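Long-range contact in acetate kinase (Entamoeba histolytica, PDB 4H0O), which is a pyrophosphate-dependent acetate kinase of the ASKHA superfamily that probably interconverts acetate and acetyl phosphate: residues 73-85 / 132-144. Numbering follows the deposited sequence.
Sequences HPQAAKLIIQFLK and SSFGVIEISMKEL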
# COMPACT_ATOMS: atom_id res chain seq x y z
N HIS B 73 34.34 -2.62 14.59
CA HIS B 73 33.47 -2.43 15.74
C HIS B 73 33.88 -3.21 17.01
O HIS B 73 34.02 -2.61 18.08
CB HIS B 73 32.00 -2.65 15.38
CG HIS B 73 31.47 -1.66 14.38
ND1 HIS B 73 31.40 -0.31 14.64
CD2 HIS B 73 30.99 -1.83 13.13
CE1 HIS B 73 30.90 0.31 13.59
NE2 HIS B 73 30.64 -0.58 12.66
N PRO B 74 34.10 -4.54 16.90
CA PRO B 74 34.48 -5.25 18.13
C PRO B 74 35.83 -4.81 18.72
O PRO B 74 35.99 -4.86 19.94
CB PRO B 74 34.54 -6.72 17.69
CG PRO B 74 34.72 -6.67 16.21
CD PRO B 74 33.96 -5.46 15.76
N GLN B 75 36.78 -4.41 17.88
CA GLN B 75 38.06 -3.89 18.36
C GLN B 75 37.85 -2.60 19.14
O GLN B 75 38.44 -2.40 20.20
CB GLN B 75 39.02 -3.65 17.19
CG GLN B 75 39.62 -4.91 16.58
CD GLN B 75 40.14 -4.68 15.17
OE1 GLN B 75 40.06 -3.57 14.64
NE2 GLN B 75 40.67 -5.73 14.56
N ALA B 76 37.01 -1.72 18.60
CA ALA B 76 36.69 -0.48 19.29
C ALA B 76 35.98 -0.77 20.61
O ALA B 76 36.27 -0.15 21.63
CB ALA B 76 35.82 0.40 18.41
N ALA B 77 35.06 -1.73 20.58
CA ALA B 77 34.31 -2.13 21.77
C ALA B 77 35.24 -2.52 22.91
O ALA B 77 35.10 -2.05 24.04
CB ALA B 77 33.36 -3.26 21.44
N LYS B 78 36.20 -3.39 22.60
CA LYS B 78 37.20 -3.84 23.57
C LYS B 78 37.98 -2.68 24.18
O LYS B 78 38.12 -2.58 25.40
CB LYS B 78 38.16 -4.84 22.92
CG LYS B 78 39.40 -5.14 23.75
CD LYS B 78 39.86 -6.59 23.56
CE LYS B 78 40.99 -6.94 24.52
NZ LYS B 78 41.19 -8.42 24.63
N LEU B 79 38.48 -1.80 23.32
CA LEU B 79 39.28 -0.66 23.76
C LEU B 79 38.45 0.34 24.56
O LEU B 79 38.96 1.00 25.46
CB LEU B 79 39.97 0.01 22.57
CG LEU B 79 41.38 -0.48 22.20
CD1 LEU B 79 41.45 -2.00 22.14
CD2 LEU B 79 41.84 0.12 20.87
N ILE B 80 37.16 0.43 24.24
CA ILE B 80 36.24 1.27 24.99
C ILE B 80 36.06 0.73 26.41
O ILE B 80 36.18 1.46 27.40
CB ILE B 80 34.86 1.37 24.30
CG1 ILE B 80 34.94 2.27 23.07
CG2 ILE B 80 33.80 1.90 25.26
CD1 ILE B 80 33.70 2.25 22.20
N ILE B 81 35.78 -0.57 26.50
CA ILE B 81 35.63 -1.27 27.78
C ILE B 81 36.90 -1.15 28.62
O ILE B 81 36.84 -0.95 29.84
CB ILE B 81 35.29 -2.76 27.54
CG1 ILE B 81 33.89 -2.90 26.93
CG2 ILE B 81 35.39 -3.56 28.83
CD1 ILE B 81 33.56 -4.30 26.46
N GLN B 82 38.05 -1.25 27.96
CA GLN B 82 39.34 -1.11 28.62
C GLN B 82 39.53 0.30 29.19
O GLN B 82 40.03 0.46 30.30
CB GLN B 82 40.47 -1.45 27.65
CG GLN B 82 41.87 -1.11 28.15
CD GLN B 82 42.95 -1.71 27.27
OE1 GLN B 82 42.80 -2.81 26.74
NE2 GLN B 82 44.05 -0.98 27.10
N PHE B 83 39.13 1.31 28.43
CA PHE B 83 39.23 2.70 28.86
C PHE B 83 38.42 2.95 30.12
O PHE B 83 38.87 3.65 31.03
CB PHE B 83 38.77 3.65 27.75
CG PHE B 83 38.54 5.07 28.21
CD1 PHE B 83 39.59 5.97 28.27
CD2 PHE B 83 37.27 5.51 28.56
CE1 PHE B 83 39.39 7.28 28.68
CE2 PHE B 83 37.05 6.81 28.97
CZ PHE B 83 38.11 7.70 29.03
N LEU B 84 37.22 2.39 30.17
CA LEU B 84 36.31 2.59 31.30
C LEU B 84 36.85 1.94 32.57
O LEU B 84 36.69 2.48 33.67
CB LEU B 84 34.92 2.07 30.96
CG LEU B 84 34.25 2.74 29.76
CD1 LEU B 84 33.01 1.98 29.30
CD2 LEU B 84 33.89 4.19 30.09
N LYS B 85 37.49 0.78 32.42
CA LYS B 85 38.12 0.10 33.54
C LYS B 85 39.27 0.92 34.09
O LYS B 85 39.40 1.11 35.30
CB LYS B 85 38.62 -1.29 33.11
CG LYS B 85 37.52 -2.33 32.95
CD LYS B 85 38.10 -3.66 32.45
CE LYS B 85 37.05 -4.75 32.44
NZ LYS B 85 37.58 -6.04 31.91
N SER B 132 27.43 -6.87 12.48
CA SER B 132 28.13 -5.80 13.19
C SER B 132 27.74 -5.75 14.66
O SER B 132 28.60 -5.71 15.55
CB SER B 132 27.86 -4.45 12.53
OG SER B 132 28.33 -4.43 11.19
N SER B 133 26.44 -5.73 14.92
CA SER B 133 25.93 -5.74 16.28
C SER B 133 26.26 -7.05 16.99
O SER B 133 26.49 -7.07 18.20
CB SER B 133 24.42 -5.51 16.28
OG SER B 133 23.91 -5.49 17.60
N PHE B 134 26.30 -8.15 16.24
CA PHE B 134 26.61 -9.46 16.82
C PHE B 134 28.06 -9.52 17.29
O PHE B 134 28.34 -9.97 18.40
CB PHE B 134 26.32 -10.59 15.83
CG PHE B 134 26.47 -11.97 16.43
CD1 PHE B 134 25.46 -12.53 17.20
CD2 PHE B 134 27.63 -12.71 16.23
CE1 PHE B 134 25.60 -13.79 17.75
CE2 PHE B 134 27.78 -13.97 16.78
CZ PHE B 134 26.76 -14.51 17.54
N GLY B 135 28.98 -9.07 16.43
CA GLY B 135 30.40 -9.08 16.75
C GLY B 135 30.70 -8.30 18.02
O GLY B 135 31.51 -8.73 18.85
N VAL B 136 30.03 -7.16 18.18
CA VAL B 136 30.18 -6.34 19.37
C VAL B 136 29.64 -7.06 20.60
O VAL B 136 30.25 -7.02 21.66
CB VAL B 136 29.49 -4.97 19.20
CG1 VAL B 136 29.48 -4.19 20.51
CG2 VAL B 136 30.17 -4.16 18.10
N ILE B 137 28.49 -7.73 20.44
CA ILE B 137 27.90 -8.51 21.51
C ILE B 137 28.82 -9.65 21.98
O ILE B 137 29.03 -9.82 23.18
CB ILE B 137 26.52 -9.09 21.11
CG1 ILE B 137 25.47 -7.97 21.04
CG2 ILE B 137 26.06 -10.15 22.09
CD1 ILE B 137 24.09 -8.43 20.60
N GLU B 138 29.38 -10.40 21.04
CA GLU B 138 30.30 -11.49 21.38
C GLU B 138 31.54 -11.03 22.14
O GLU B 138 31.92 -11.64 23.14
CB GLU B 138 30.70 -12.28 20.12
CG GLU B 138 29.91 -13.56 19.91
CD GLU B 138 30.51 -14.46 18.84
OE1 GLU B 138 31.28 -13.96 18.00
OE2 GLU B 138 30.21 -15.68 18.86
N ILE B 139 32.17 -9.95 21.68
CA ILE B 139 33.35 -9.44 22.35
C ILE B 139 32.99 -8.81 23.70
O ILE B 139 33.79 -8.82 24.64
CB ILE B 139 34.13 -8.43 21.46
CG1 ILE B 139 35.64 -8.70 21.54
CG2 ILE B 139 33.82 -6.99 21.82
CD1 ILE B 139 36.03 -10.06 21.04
N SER B 140 31.77 -8.30 23.81
CA SER B 140 31.32 -7.63 25.02
C SER B 140 31.06 -8.64 26.14
O SER B 140 31.35 -8.39 27.31
CB SER B 140 30.06 -6.81 24.73
OG SER B 140 29.91 -5.73 25.64
N MET B 141 30.50 -9.79 25.76
CA MET B 141 30.27 -10.87 26.71
C MET B 141 31.59 -11.43 27.24
O MET B 141 31.65 -11.92 28.36
CB MET B 141 29.47 -12.01 26.05
CG MET B 141 28.05 -11.64 25.65
SD MET B 141 26.98 -11.21 27.04
CE MET B 141 26.69 -12.84 27.74
N LYS B 142 32.63 -11.35 26.42
CA LYS B 142 33.93 -11.92 26.79
C LYS B 142 34.73 -11.01 27.72
O LYS B 142 35.33 -11.48 28.69
CB LYS B 142 34.75 -12.24 25.54
CG LYS B 142 36.03 -12.99 25.84
CD LYS B 142 36.98 -13.00 24.65
CE LYS B 142 38.29 -13.70 25.01
NZ LYS B 142 39.31 -13.56 23.94
N GLU B 143 34.73 -9.72 27.42
CA GLU B 143 35.49 -8.75 28.21
C GLU B 143 34.77 -8.39 29.51
O GLU B 143 35.41 -7.99 30.48
CB GLU B 143 35.77 -7.48 27.39
CG GLU B 143 36.64 -7.72 26.17
CD GLU B 143 38.02 -8.24 26.52
OE1 GLU B 143 38.65 -7.67 27.44
OE2 GLU B 143 38.47 -9.21 25.89
N LEU B 144 33.45 -8.54 29.52
CA LEU B 144 32.66 -8.32 30.73
C LEU B 144 31.76 -9.53 31.03
O LEU B 144 30.54 -9.43 30.97
CB LEU B 144 31.82 -7.05 30.61
CG LEU B 144 32.60 -5.75 30.40
CD1 LEU B 144 31.68 -4.55 30.15
CD2 LEU B 144 33.50 -5.48 31.59
O HOH W 1 39.18 -5.34 29.39
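E143 meets K78 and I81 where two helices of the ribonuclease H-like fold, 73-85 and 132-143, run side by side over the N-terminal sheet, their axes 8.4 Å apart and crossing at -34°. From CB outward, E143 first meets I81 CD1, 4.0 Å from that CB. The chain then bends (chi2 -62°), carrying the carboxylate along the groove to the end of K78. OE2 takes the salt bridge from K78 NZ at 3.1 Å, met from above the carboxylate plane, while OE1 accepts a hydrogen bond from a water that in turn accepts one from K85 NZ. Both oxygens are thus tied to lysines of the facing helix.

At the other end backbone takes part: P74 packs its CB against G135 O and I139 CB, and I139 CG2 sits 3.6 Å from P74 O. A77 CB touches both that same methyl and V136 CG1, whose sister CG2 presses on H73 CB at 3.6 Å. On the sheet side H73 touches V21 and V136 touches F19, both of strand 16-21. Past the end of 132-143, L144 meets I81 tip to tip. K85 runs roughly antiparallel to the L144 side chain, K85 CE 3.7 Å from L144 CD2, and K85 NZ donates a hydrogen bond to E143 O at 3.2 Å, with a C=O...N angle of 153°.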